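Local coordinates for protein D-glucosaminate-6-phosphate ammonia lyase (Salmonella typhimurium, PDB 7LCE) that belongs to the selenocysteine synthase-like family of fold-type I proteins that carry pyridoxal phosphate on a lysine, at residues A[155-160]-A[185-190]. Residues are numbered along the deposited sequence; the frame is centred on the assembly and turned at random.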
# COMPACT_ATOMS: atom_id res chain seq x y z
N ALA A 155 25.07 -6.54 -10.91
CA ALA A 155 26.41 -7.09 -11.08
C ALA A 155 26.45 -8.50 -10.49
O ALA A 155 25.58 -8.88 -9.69
CB ALA A 155 27.47 -6.21 -10.41
N LEU A 156 27.47 -9.25 -10.88
CA LEU A 156 27.81 -10.53 -10.28
C LEU A 156 29.10 -10.38 -9.48
O LEU A 156 30.01 -9.65 -9.90
CB LEU A 156 27.98 -11.62 -11.33
CG LEU A 156 26.74 -12.22 -12.01
CD1 LEU A 156 26.11 -11.23 -12.98
CD2 LEU A 156 27.09 -13.52 -12.72
N LEU A 157 29.17 -11.05 -8.34
CA LEU A 157 30.32 -10.93 -7.45
C LEU A 157 30.93 -12.31 -7.20
O LEU A 157 30.23 -13.23 -6.74
CB LEU A 157 29.93 -10.28 -6.12
CG LEU A 157 31.11 -10.04 -5.18
CD1 LEU A 157 31.97 -8.91 -5.69
CD2 LEU A 157 30.63 -9.75 -3.77
N TYR A 158 32.22 -12.44 -7.48
CA TYR A 158 32.99 -13.64 -7.17
C TYR A 158 34.04 -13.27 -6.13
O TYR A 158 34.78 -12.31 -6.31
CB TYR A 158 33.65 -14.21 -8.42
CG TYR A 158 34.30 -15.56 -8.22
CD1 TYR A 158 35.58 -15.67 -7.70
CD2 TYR A 158 33.63 -16.73 -8.57
CE1 TYR A 158 36.18 -16.90 -7.51
CE2 TYR A 158 34.23 -17.97 -8.39
CZ TYR A 158 35.50 -18.05 -7.86
OH TYR A 158 36.10 -19.28 -7.68
N VAL A 159 34.10 -14.04 -5.05
CA VAL A 159 35.02 -13.78 -3.95
C VAL A 159 36.06 -14.90 -3.92
O VAL A 159 35.71 -16.07 -3.76
CB VAL A 159 34.29 -13.68 -2.60
CG1 VAL A 159 35.25 -13.26 -1.50
CG2 VAL A 159 33.12 -12.72 -2.70
N LYS A 160 37.33 -14.53 -4.08
CA LYS A 160 38.44 -15.47 -3.96
C LYS A 160 39.07 -15.29 -2.59
O LYS A 160 39.68 -14.25 -2.31
CB LYS A 160 39.47 -15.25 -5.06
CG LYS A 160 40.75 -16.05 -4.87
CD LYS A 160 40.50 -17.55 -4.96
CE LYS A 160 41.79 -18.33 -4.76
NZ LYS A 160 41.58 -19.80 -4.86
N PRO A 185 28.27 -6.45 -15.48
CA PRO A 185 29.67 -6.46 -15.06
C PRO A 185 29.92 -7.52 -14.00
O PRO A 185 29.09 -7.76 -13.12
CB PRO A 185 29.88 -5.05 -14.50
CG PRO A 185 28.53 -4.65 -14.01
CD PRO A 185 27.55 -5.27 -14.97
N LEU A 186 31.08 -8.18 -14.11
CA LEU A 186 31.51 -9.17 -13.13
C LEU A 186 32.55 -8.54 -12.21
O LEU A 186 33.56 -8.01 -12.68
CB LEU A 186 32.10 -10.40 -13.82
CG LEU A 186 32.75 -11.40 -12.86
CD1 LEU A 186 31.75 -11.90 -11.83
CD2 LEU A 186 33.37 -12.56 -13.62
N ILE A 187 32.30 -8.62 -10.91
CA ILE A 187 33.17 -8.04 -9.90
C ILE A 187 33.84 -9.18 -9.15
O ILE A 187 33.17 -10.13 -8.73
CB ILE A 187 32.39 -7.13 -8.94
CG1 ILE A 187 31.65 -6.05 -9.73
CG2 ILE A 187 33.31 -6.50 -7.91
CD1 ILE A 187 30.82 -5.12 -8.87
N VAL A 188 35.16 -9.09 -8.98
CA VAL A 188 35.94 -10.12 -8.32
C VAL A 188 36.62 -9.50 -7.10
O VAL A 188 37.32 -8.49 -7.22
CB VAL A 188 36.98 -10.75 -9.26
CG1 VAL A 188 37.91 -11.65 -8.47
CG2 VAL A 188 36.28 -11.54 -10.36
N ASP A 189 36.40 -10.11 -5.94
CA ASP A 189 37.09 -9.72 -4.72
C ASP A 189 38.32 -10.60 -4.58
O ASP A 189 38.22 -11.78 -4.23
CB ASP A 189 36.16 -9.86 -3.52
CG ASP A 189 36.85 -9.58 -2.20
OD1 ASP A 189 37.98 -9.04 -2.20
OD2 ASP A 189 36.26 -9.90 -1.15
N ALA A 190 39.49 -10.03 -4.84
CA ALA A 190 40.76 -10.74 -4.70
C ALA A 190 41.67 -9.96 -3.76
O ALA A 190 42.80 -9.63 -4.11
CB ALA A 190 41.42 -10.94 -6.06
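Ile187 sits in a hollow between Ala155 and Leu157, and its two branches divide the work on that face of the sheet. With CG1 anti to the carbonyl carbon (chi1 -56°), the longer branch runs back toward the start of the neighbouring strand, where Ile187 CD1 rests 3.8 Å from Ala155 CB. The short branch, Ile187 CG2, meets the CD1 methyl of Leu157 at 3.5 Å, the two side chains crossing at a slant. Further along the same face Val159 and Asp189 run alongside each other in the same direction, with Val159 CG1 3.5 Å from Asp189 OD2, an apolar flank for one carboxylate oxygen. Asp189 OD2 also lies near N1, the pyridine nitrogen of the pyridoxal phosphate-bearing lysine at position 213, a placement consistent with the aspartate of fold-type I relatives. The other face is filled differently: Leu186 reaches its CD1 methyl across to the flank of Leu156 CB, 3.8 Å away, while Val188 CG2 lies 4.2 Å from Tyr158 CB and the phenol ring itself swings away. These fits follow from the in-register pairing of two parallel strands, inclined by 22°. Five backbone hydrogen bonds join them, from Leu156 N to Pro185 O at one end to Lys160 N to Asp189 O at the other, alternating as parallel pairing requires. Strands 153-159 and 186-189 are the two sides of a beta-alpha-beta crossover within the large mixed sheet. The connecting helix 172-181 packs on Leu156, Tyr158 and Leu186, whereas helix 73-86 covers Ala155, Pro185, Ile187 and Asp189; strands 105-109 and 206-210 continue the sheet beyond the pair.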